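Beta-N-acetylhexosaminidase (Thermotoga neapolitana, PDB 5BZA) probably hydrolyses terminal non-reducing N-acetyl-D-hexosamine residues in N-acetyl-beta-D-hexosaminides, as a family 3 glycoside hydrolase. Local coordinates at residues 93-96 with 97-100; 185-188 with 189-193; 278-281 with 282-286; 447-451 with 452-456. All coordinates share one frame; numbering follows the deposited sequence.

Along the chain the four contacts follow in series, none nested in or crossing another, and each joins neighbouring turns of backbone instead of closing a long loop. Contact 1 lies within helix 89-106 of the N-terminal TIM-barrel domain. Contact 2 turns the chain from helix 183-188 into helix 192-198, in the chain between strands 156-162 and 205-208, its centre about 25 Å from that of contact 1. Contact 3 starts helix 281-293 after strand 273-275, a barrel strand. Contact 4 starts helix 452-463 after strand 443-446 of the C-terminal sheet, on the opposite side of the chain's centre from contact 2. Contacts 1 and 4 both touch the second subunit, whereas contacts 2 and 3 do not.

Contact 1: 93-96 with 97-100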
loop_
_atom_site.group_PDB
_atom_site.type_symbol
_atom_site.label_atom_id
_atom_site.label_comp_id
_atom_site.label_asym_id
_atom_site.label_seq_id
_atom_site.Cartn_x
_atom_site.Cartn_y
_atom_site.Cartn_z
ATOM N N GLY B 93 -1.803 -1.310 19.535
ATOM C CA GLY B 93 -0.357 -1.194 19.420
ATOM C C GLY B 93 0.169 -1.964 18.194
ATOM O O GLY B 93 1.022 -1.453 17.466
ATOM N N ARG B 94 -0.337 -3.178 17.966
ATOM C CA ARG B 94 0.109 -3.991 16.809
ATOM C C ARG B 94 -0.263 -3.302 15.474
ATOM O O ARG B 94 0.558 -3.230 14.533
ATOM C CB ARG B 94 -0.486 -5.407 16.897
ATOM C CG ARG B 94 -0.004 -6.234 18.111
ATOM C CD ARG B 94 -0.417 -7.730 18.050
ATOM N NE ARG B 94 0.106 -8.463 19.225
ATOM C CZ ARG B 94 -0.538 -9.423 19.914
ATOM N NH1 ARG B 94 -1.779 -9.792 19.601
ATOM N NH2 ARG B 94 0.059 -9.994 20.966
ATOM N N TYR B 95 -1.470 -2.752 15.396
ATOM C CA TYR B 95 -1.841 -2.053 14.186
ATOM C C TYR B 95 -0.905 -0.843 13.975
ATOM O O TYR B 95 -0.468 -0.555 12.868
ATOM C CB TYR B 95 -3.285 -1.567 14.252
ATOM C CG TYR B 95 -3.542 -0.473 13.245
ATOM C CD1 TYR B 95 -3.614 -0.760 11.884
ATOM C CD2 TYR B 95 -3.623 0.865 13.645
ATOM C CE1 TYR B 95 -3.820 0.249 10.940
ATOM C CE2 TYR B 95 -3.806 1.867 12.723
ATOM C CZ TYR B 95 -3.907 1.558 11.363
ATOM O OH TYR B 95 -4.116 2.574 10.449
ATOM N N CYS B 96 -0.654 -0.082 15.031
ATOM C CA CYS B 96 0.131 1.131 14.851
ATOM C C CYS B 96 1.598 0.767 14.573
ATOM O O CYS B 96 2.339 1.499 13.918
ATOM C CB CYS B 96 -0.002 2.055 16.074
ATOM S SG CYS B 96 -1.651 2.799 16.217
ATOM N N GLU B 97 2.038 -0.362 15.077
ATOM C CA GLU B 97 3.389 -0.768 14.709
ATOM C C GLU B 97 3.493 -1.149 13.221
ATOM O O GLU B 97 4.493 -0.837 12.566
ATOM C CB GLU B 97 3.893 -1.928 15.541
ATOM C CG GLU B 97 5.377 -2.164 15.266
ATOM C CD GLU B 97 5.931 -3.363 15.989
ATOM O OE1 GLU B 97 5.150 -4.090 16.666
ATOM O OE2 GLU B 97 7.166 -3.556 15.887
ATOM N N MET B 98 2.498 -1.891 12.747
ATOM C CA MET B 98 2.389 -2.302 11.355
ATOM C C MET B 98 2.394 -1.049 10.469
ATOM O O MET B 98 3.200 -0.919 9.520
ATOM C CB MET B 98 1.102 -3.104 11.166
ATOM C CG MET B 98 0.866 -3.675 9.765
ATOM S SD MET B 98 -0.886 -3.844 9.314
ATOM C CE MET B 98 -1.253 -2.131 8.988
ATOM N N ALA B 99 1.487 -0.128 10.811
ATOM C CA ALA B 99 1.280 1.093 10.057
ATOM C C ALA B 99 2.541 1.931 10.068
ATOM O O ALA B 99 2.984 2.450 9.029
ATOM C CB ALA B 99 0.089 1.865 10.621
ATOM N N GLY B 100 3.146 2.049 11.238
ATOM C CA GLY B 100 4.340 2.832 11.364
ATOM C C GLY B 100 5.497 2.218 10.571
ATOM O O GLY B 100 6.325 2.920 10.003
#
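The ring of Y95 receives A99 on one face, with the CB methyl standing above the plane toward the rim, 4.1 Å from Y95 CZ. M98 also reaches this ring but meets it obliquely: its terminal CE is 4.0 Å from Y95 CD1 and equally close to the neighbouring CE1. Side chains three and four residues further along the helix thus share one aromatic group. The ring comes back over the following turn because Y95 CG stands opposite the backbone N (chi1 161°), although the bond that leaves the main chain points away from that turn. A bend at the last torsion of M98 (chi3 76°) swings the methyl beyond the sulfur round to the tyrosine. F78 stacks on the same ring, while L324 of the second subunit also packs on Y95.

Underneath runs regular alpha-helical bonding. E97 N donates to G93 O at 2.8 Å, M98 N to R94 O at 3.0 Å, A99 N to Y95 O at 2.9 Å and G100 N to C96 O at 2.9 Å. E97 stretches out fully beyond CG, and its OE2 forms a salt bridge with R319 of the second subunit. C96 packs against helix 136-153.

The chemistry is therefore divided: the four amides of 97-100 are all paired within the helix, the apolar and aromatic groups join helix 89-106 to its surroundings, and the buried carboxylate of E97 has its charge balanced across the subunit interface, which probably helps it remain ionised.

Contact 2: 185-188 with 189-193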
loop_
_atom_site.group_PDB
_atom_site.type_symbol
_atom_site.label_atom_id
_atom_site.label_comp_id
_atom_site.label_asym_id
_atom_site.label_seq_id
_atom_site.Cartn_x
_atom_site.Cartn_y
_atom_site.Cartn_z
ATOM N N GLU B 185 -12.703 19.083 35.399
ATOM C CA GLU B 185 -13.216 18.035 34.517
ATOM C C GLU B 185 -12.284 17.656 33.335
ATOM O O GLU B 185 -12.148 16.471 33.017
ATOM C CB GLU B 185 -14.560 18.440 33.960
ATOM C CG GLU B 185 -15.217 17.312 33.220
ATOM C CD GLU B 185 -16.403 17.772 32.433
ATOM O OE1 GLU B 185 -16.807 18.937 32.609
ATOM O OE2 GLU B 185 -16.930 16.995 31.624
ATOM N N LEU B 186 -11.687 18.655 32.680
ATOM C CA LEU B 186 -10.712 18.404 31.627
ATOM C C LEU B 186 -9.565 17.596 32.191
ATOM O O LEU B 186 -9.079 16.637 31.557
ATOM C CB LEU B 186 -10.173 19.706 31.033
ATOM C CG LEU B 186 -11.151 20.525 30.206
ATOM C CD1 LEU B 186 -10.524 21.879 29.752
ATOM C CD2 LEU B 186 -11.598 19.709 29.015
ATOM N N TRP B 187 -9.112 17.999 33.380
ATOM C CA TRP B 187 -8.014 17.302 34.034
ATOM C C TRP B 187 -8.367 15.843 34.295
ATOM O O TRP B 187 -7.547 14.954 34.079
ATOM C CB TRP B 187 -7.640 17.943 35.342
ATOM C CG TRP B 187 -6.428 17.278 35.992
ATOM C CD1 TRP B 187 -6.433 16.333 36.984
ATOM C CD2 TRP B 187 -5.049 17.517 35.670
ATOM N NE1 TRP B 187 -5.130 15.968 37.291
ATOM C CE2 TRP B 187 -4.271 16.699 36.519
ATOM C CE3 TRP B 187 -4.396 18.357 34.747
ATOM C CZ2 TRP B 187 -2.876 16.700 36.485
ATOM C CZ3 TRP B 187 -2.989 18.356 34.709
ATOM C CH2 TRP B 187 -2.252 17.528 35.570
ATOM N N ARG B 188 -9.583 15.610 34.778
ATOM C CA ARG B 188 -10.008 14.246 35.108
ATOM C C ARG B 188 -10.255 13.335 33.905
ATOM O O ARG B 188 -10.118 12.115 34.007
ATOM C CB ARG B 188 -11.295 14.276 35.922
ATOM C CG ARG B 188 -11.148 14.651 37.377
ATOM C CD ARG B 188 -12.428 14.204 38.128
ATOM N NE ARG B 188 -13.629 14.970 37.737
ATOM C CZ ARG B 188 -14.517 14.597 36.805
ATOM N NH1 ARG B 188 -15.566 15.378 36.540
ATOM N NH2 ARG B 188 -14.363 13.451 36.143
ATOM N N GLU B 189 -10.647 13.931 32.780
ATOM C CA GLU B 189 -11.159 13.159 31.661
ATOM C C GLU B 189 -10.350 13.370 30.423
ATOM O O GLU B 189 -9.496 12.535 30.103
ATOM C CB GLU B 189 -12.598 13.517 31.406
ATOM C CG GLU B 189 -13.368 13.341 32.662
ATOM C CD GLU B 189 -14.791 13.709 32.504
ATOM O OE1 GLU B 189 -15.195 14.165 31.399
ATOM O OE2 GLU B 189 -15.486 13.605 33.530
ATOM N N ASP B 190 -10.630 14.490 29.749
ATOM C CA ASP B 190 -10.093 14.754 28.434
ATOM C C ASP B 190 -8.581 14.695 28.461
ATOM O O ASP B 190 -7.949 14.249 27.464
ATOM C CB ASP B 190 -10.569 16.092 27.883
ATOM C CG ASP B 190 -12.093 16.213 27.863
ATOM O OD1 ASP B 190 -12.709 16.306 28.968
ATOM O OD2 ASP B 190 -12.696 16.240 26.747
ATOM N N LEU B 191 -7.997 15.132 29.584
ATOM C CA LEU B 191 -6.538 15.183 29.673
ATOM C C LEU B 191 -5.875 13.886 30.115
ATOM O O LEU B 191 -4.666 13.767 29.973
ATOM C CB LEU B 191 -6.098 16.315 30.615
ATOM C CG LEU B 191 -6.070 17.731 30.015
ATOM C CD1 LEU B 191 -5.871 18.804 31.118
ATOM C CD2 LEU B 191 -5.002 17.825 28.919
ATOM N N LEU B 192 -6.660 12.942 30.645
ATOM C CA LEU B 192 -6.115 11.706 31.211
ATOM C C LEU B 192 -5.260 10.905 30.175
ATOM O O LEU B 192 -4.143 10.452 30.502
ATOM C CB LEU B 192 -7.251 10.824 31.759
ATOM C CG LEU B 192 -6.811 9.478 32.348
ATOM C CD1 LEU B 192 -6.015 9.669 33.643
ATOM C CD2 LEU B 192 -7.956 8.471 32.539
ATOM N N PRO B 193 -5.760 10.750 28.930
ATOM C CA PRO B 193 -4.939 10.012 27.964
ATOM C C PRO B 193 -3.663 10.785 27.591
ATOM O O PRO B 193 -2.592 10.155 27.410
ATOM C CB PRO B 193 -5.882 9.838 26.753
ATOM C CG PRO B 193 -6.978 10.787 26.951
ATOM C CD PRO B 193 -7.109 11.040 28.392
#
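E189 is the residue round which this turn is built, lying between the side chains of R188 and E185. R188 runs beside it in the same direction, and NH2 donates to E189 OE2 at 2.8 Å in a salt bridge. The carboxylate oxygen sits at the guanidinium edge, tilted 27° from its plane, and is met on its anti side by NH2 somewhat out of the carboxylate plane; the two flat groups are turned 68° against each other. A bend in the arginine chain (chi3 -68°) carries the guanidinium there, where NE also pairs with E184. On the other flank, E189 OE1 comes within 3.3 Å of E185 OE2. These acidic groups gather where a metal binds: both glutamates belong to a site seen to bind zinc in this protein, and a cadmium ion lies about 3 Å from the nearest atom of the E189 side chain. That cation and K167, salt-bridged to E189 OE1, probably offset their charge.

L186 O accepts a firm bond from L191 N at 2.7 Å. E189 N is shared weakly between L186 O at 3.4 Å and E185 O at 3.0 Å. L186 CD2 lies 3.6 Å from D190 OD1, an apolar branch alongside a carboxylate. L191 CD1 in turn packs 3.9 Å from W187 CE3, obliquely to the indole.

E189 also opens a type I turn, E189 to L192, closed by a bond from L192 N to E189 O at 2.9 Å. It redirects the chain from helix 183-188 to helix 192-198, with E189 and L192 resting against helix 136-153.

Contact 3: 278-281 with 282-286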
loop_
_atom_site.group_PDB
_atom_site.type_symbol
_atom_site.label_atom_id
_atom_site.label_comp_id
_atom_site.label_asym_id
_atom_site.label_seq_id
_atom_site.Cartn_x
_atom_site.Cartn_y
_atom_site.Cartn_z
ATOM N N PHE B 278 1.228 25.163 1.591
ATOM C CA PHE B 278 2.610 25.654 1.527
ATOM C C PHE B 278 2.664 27.036 0.909
ATOM O O PHE B 278 3.560 27.823 1.192
ATOM C CB PHE B 278 3.498 24.685 0.721
ATOM C CG PHE B 278 3.164 24.630 -0.756
ATOM C CD1 PHE B 278 2.148 23.783 -1.224
ATOM C CD2 PHE B 278 3.856 25.430 -1.681
ATOM C CE1 PHE B 278 1.830 23.722 -2.592
ATOM C CE2 PHE B 278 3.551 25.369 -3.042
ATOM C CZ PHE B 278 2.528 24.526 -3.498
ATOM N N ARG B 279 1.691 27.326 0.064
ATOM C CA ARG B 279 1.615 28.632 -0.542
ATOM C C ARG B 279 1.386 29.734 0.516
ATOM O O ARG B 279 1.689 30.884 0.253
ATOM C CB ARG B 279 0.539 28.669 -1.635
ATOM C CG ARG B 279 0.822 27.712 -2.817
ATOM C CD ARG B 279 -0.310 27.706 -3.849
ATOM N NE ARG B 279 0.059 26.955 -5.059
ATOM C CZ ARG B 279 -0.390 25.738 -5.381
ATOM N NH1 ARG B 279 -1.329 25.151 -4.622
ATOM N NH2 ARG B 279 0.054 25.138 -6.505
ATOM N N ASP B 280 0.866 29.401 1.701
ATOM C CA ASP B 280 0.753 30.411 2.772
ATOM C C ASP B 280 2.056 30.669 3.507
ATOM O O ASP B 280 2.106 31.550 4.363
ATOM C CB ASP B 280 -0.285 30.006 3.816
ATOM C CG ASP B 280 -1.658 30.030 3.273
ATOM O OD1 ASP B 280 -1.963 30.936 2.467
ATOM O OD2 ASP B 280 -2.425 29.121 3.607
ATOM N N LEU B 281 3.089 29.880 3.225
ATOM C CA LEU B 281 4.295 29.996 4.041
ATOM C C LEU B 281 4.909 31.411 4.024
ATOM O O LEU B 281 5.259 31.921 5.077
ATOM C CB LEU B 281 5.333 28.964 3.616
ATOM C CG LEU B 281 6.642 28.993 4.408
ATOM C CD1 LEU B 281 6.363 28.926 5.898
ATOM C CD2 LEU B 281 7.528 27.829 3.995
ATOM N N PRO B 282 5.021 32.057 2.845
ATOM C CA PRO B 282 5.629 33.394 2.908
ATOM C C PRO B 282 4.884 34.402 3.836
ATOM O O PRO B 282 5.546 35.016 4.682
ATOM C CB PRO B 282 5.606 33.854 1.447
ATOM C CG PRO B 282 5.656 32.593 0.663
ATOM C CD PRO B 282 4.811 31.619 1.449
ATOM N N VAL B 283 3.573 34.574 3.696
ATOM C CA VAL B 283 2.856 35.497 4.594
ATOM C C VAL B 283 3.183 35.213 6.056
ATOM O O VAL B 283 3.823 36.034 6.731
ATOM C CB VAL B 283 1.351 35.451 4.407
ATOM C CG1 VAL B 283 0.722 36.383 5.378
ATOM C CG2 VAL B 283 1.023 35.885 2.996
ATOM N N TYR B 284 2.799 34.030 6.527
ATOM C CA TYR B 284 3.104 33.652 7.894
ATOM C C TYR B 284 4.566 33.849 8.215
ATOM O O TYR B 284 4.903 34.422 9.258
ATOM C CB TYR B 284 2.693 32.220 8.137
ATOM C CG TYR B 284 1.215 32.073 8.242
ATOM C CD1 TYR B 284 0.433 32.065 7.103
ATOM C CD2 TYR B 284 0.590 31.959 9.483
ATOM C CE1 TYR B 284 -0.935 31.925 7.172
ATOM C CE2 TYR B 284 -0.778 31.806 9.569
ATOM C CZ TYR B 284 -1.538 31.799 8.404
ATOM O OH TYR B 284 -2.910 31.668 8.455
ATOM N N TYR B 285 5.433 33.431 7.297
ATOM C CA TYR B 285 6.870 33.496 7.544
ATOM C C TYR B 285 7.256 34.955 7.798
ATOM O O TYR B 285 7.966 35.284 8.771
ATOM C CB TYR B 285 7.677 32.923 6.352
ATOM C CG TYR B 285 9.158 32.800 6.614
ATOM C CD1 TYR B 285 9.674 31.635 7.166
ATOM C CD2 TYR B 285 10.037 33.838 6.321
ATOM C CE1 TYR B 285 11.023 31.502 7.422
ATOM C CE2 TYR B 285 11.400 33.719 6.582
ATOM C CZ TYR B 285 11.882 32.539 7.119
ATOM O OH TYR B 285 13.214 32.378 7.381
ATOM N N GLU B 286 6.802 35.835 6.907
ATOM C CA GLU B 286 7.255 37.220 6.995
ATOM C C GLU B 286 6.660 37.769 8.283
ATOM O O GLU B 286 7.317 38.519 9.032
ATOM C CB GLU B 286 6.841 38.068 5.775
ATOM C CG GLU B 286 7.629 37.751 4.455
ATOM C CD GLU B 286 9.176 37.870 4.564
ATOM O OE1 GLU B 286 9.693 38.892 5.093
ATOM O OE2 GLU B 286 9.877 36.940 4.075
HETATM O O HOH W 1 1.595 33.212 1.563
#
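D280 and L281 meet P282, Y284 and Y285 where the loop after strand 273-275 enters helix 281-293, a strand-to-helix connection of the TIM barrel.

Main-chain hydrogen bonds open the helix. Y285 N donates to L281 O at 2.7 Å, but the preceding bond, from Y284 N to D280 O, is weak at 3.4 Å. P282 brings no N-H of its own, as suits a residue in the first turn of a helix.

A water extends this pattern by one step. It donates to R279 O at 2.7 Å and accepts from V283 N at 3.2 Å, spanning the i to i+4 spacing at which a direct helical bond would otherwise fall.

Among carbon contacts, L281 CD1 rests 4.2 Å from Y285 CB, and the leucine side chain also packs on strand 9-13 and helix 18-27. D280 CB lies 3.9 Å from Y284 CE1. The same tyrosine packs on V258 and V262 of helix 258-268, joining the turn to that helix.

A salt bridge just before the helix pairs R279 NE with E19. The R279 chain folds over F278, its CG above a face of the ring and the guanidinium face over F278 CZ.

A carbonyl oxygen meets an aromatic edge as well: D280 O lies near the plane of the Y284 ring, 3.3 Å from its CD1.

Contact 4: 447-451 with 452-456; sequences THSTK and PISVY. With CD (cadmium ion), chain M.
K451 O is gripped by two amides of the helix that follows: V455 N donates to it at 3.0 Å in a nearly straight bond of 166°, and S454 N adds a weaker, more bent one at 2.8 Å. K451 thus occupies the N-cap of helix 452-463, and its long side chain leads away so that NZ bonds to G67 O of the second subunit.

S454 points back toward the preceding loop. Its OG, set beside the backbone N (chi1 -78°), lies 3.4 Å from S449 CB and donates to a water at 2.6 Å. The water in turn donates a hydrogen bond to T447 O at 2.9 Å, linking the start of the loop to the first turn of the helix.

Between them the loop forms an ST turn, with S449 OG accepting from K451 N at 3.0 Å. The same hydroxyl bonds to P79 O of the second subunit, so it is held from both chains. This beta-loop-alpha connection leads from strand 443-446 of the C-terminal mixed sheet into the helix, and a bond from T447 OG1 to S449 O at 2.8 Å braces its bend.

H448, part of a site seen to bind zinc in this protein, turns outward from the helix. NE2 meets a cadmium ion at a rather long 2.7 Å, in the plane of the imidazole, while ND1 is fixed by A332 O, which should set the rotation of the ring.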
loop_
_atom_site.group_PDB
_atom_site.type_symbol
_atom_site.label_atom_id
_atom_site.label_comp_id
_atom_site.label_asym_id
_atom_site.label_seq_id
_atom_site.Cartn_x
_atom_site.Cartn_y
_atom_site.Cartn_z
ATOM N N THR B 447 12.086 4.896 -22.432
ATOM C CA THR B 447 11.791 4.974 -20.994
ATOM C C THR B 447 12.133 3.718 -20.214
ATOM O O THR B 447 12.366 3.786 -19.016
ATOM C CB THR B 447 10.309 5.303 -20.720
ATOM O OG1 THR B 447 9.457 4.277 -21.266
ATOM C CG2 THR B 447 9.963 6.652 -21.286
ATOM N N HIS B 448 12.107 2.581 -20.909
ATOM C CA HIS B 448 12.282 1.240 -20.354
ATOM C C HIS B 448 11.139 0.814 -19.433
ATOM O O HIS B 448 11.247 -0.205 -18.738
ATOM C CB HIS B 448 13.620 1.103 -19.615
ATOM C CG HIS B 448 14.816 1.349 -20.483
ATOM N ND1 HIS B 448 15.521 2.532 -20.463
ATOM C CD2 HIS B 448 15.398 0.576 -21.437
ATOM C CE1 HIS B 448 16.516 2.466 -21.335
ATOM N NE2 HIS B 448 16.450 1.301 -21.946
ATOM N N SER B 449 10.020 1.544 -19.497
ATOM C CA SER B 449 8.884 1.254 -18.634
ATOM C C SER B 449 7.594 1.966 -19.070
ATOM O O SER B 449 7.631 3.071 -19.586
ATOM C CB SER B 449 9.206 1.656 -17.185
ATOM O OG SER B 449 8.089 1.373 -16.366
ATOM N N THR B 450 6.456 1.323 -18.837
ATOM C CA THR B 450 5.174 1.950 -19.090
ATOM C C THR B 450 4.689 2.761 -17.859
ATOM O O THR B 450 3.623 3.362 -17.893
ATOM C CB THR B 450 4.129 0.893 -19.465
ATOM O OG1 THR B 450 4.093 -0.106 -18.434
ATOM C CG2 THR B 450 4.495 0.205 -20.814
ATOM N N LYS B 451 5.450 2.748 -16.768
ATOM C CA LYS B 451 4.979 3.358 -15.515
ATOM C C LYS B 451 4.856 4.876 -15.534
ATOM O O LYS B 451 5.701 5.587 -16.124
ATOM C CB LYS B 451 5.883 2.998 -14.333
ATOM C CG LYS B 451 5.859 1.575 -13.959
ATOM C CD LYS B 451 4.453 1.029 -13.908
ATOM C CE LYS B 451 4.507 -0.339 -13.329
ATOM N NZ LYS B 451 3.265 -1.120 -13.500
ATOM N N PRO B 452 3.797 5.382 -14.866
ATOM C CA PRO B 452 3.571 6.826 -14.734
ATOM C C PRO B 452 4.812 7.558 -14.295
ATOM O O PRO B 452 5.154 8.560 -14.921
ATOM C CB PRO B 452 2.467 6.918 -13.664
ATOM C CG PRO B 452 1.648 5.690 -13.877
ATOM C CD PRO B 452 2.660 4.592 -14.353
ATOM N N ILE B 453 5.523 7.059 -13.292
ATOM C CA ILE B 453 6.683 7.796 -12.849
ATOM C C ILE B 453 7.708 7.916 -13.982
ATOM O O ILE B 453 8.363 8.955 -14.102
ATOM C CB ILE B 453 7.353 7.165 -11.588
ATOM C CG1 ILE B 453 8.550 8.020 -11.151
ATOM C CG2 ILE B 453 7.831 5.729 -11.846
ATOM C CD1 ILE B 453 8.206 9.475 -10.848
ATOM N N SER B 454 7.805 6.882 -14.835
ATOM C CA SER B 454 8.755 6.881 -15.971
ATOM C C SER B 454 8.389 7.859 -17.099
ATOM O O SER B 454 9.239 8.548 -17.666
ATOM C CB SER B 454 8.869 5.469 -16.559
ATOM O OG SER B 454 9.692 4.670 -15.760
ATOM N N VAL B 455 7.115 7.844 -17.461
ATOM C CA VAL B 455 6.575 8.804 -18.404
ATOM C C VAL B 455 6.784 10.247 -17.898
ATOM O O VAL B 455 7.313 11.105 -18.609
ATOM C CB VAL B 455 5.101 8.497 -18.625
ATOM C CG1 VAL B 455 4.455 9.516 -19.550
ATOM C CG2 VAL B 455 4.973 7.091 -19.158
ATOM N N TYR B 456 6.436 10.466 -16.627
ATOM C CA TYR B 456 6.637 11.749 -15.930
ATOM C C TYR B 456 8.096 12.161 -16.077
ATOM O O TYR B 456 8.417 13.286 -16.514
ATOM C CB TYR B 456 6.236 11.576 -14.453
ATOM C CG TYR B 456 6.525 12.701 -13.488
ATOM C CD1 TYR B 456 7.805 12.896 -12.965
ATOM C CD2 TYR B 456 5.497 13.526 -13.041
ATOM C CE1 TYR B 456 8.061 13.915 -12.045
ATOM C CE2 TYR B 456 5.731 14.544 -12.111
ATOM C CZ TYR B 456 7.013 14.727 -11.608
ATOM O OH TYR B 456 7.238 15.724 -10.694
HETATM CD CD CD M . 18.242 0.400 -23.780
HETATM O O HOH W 2 12.203 5.103 -16.471
#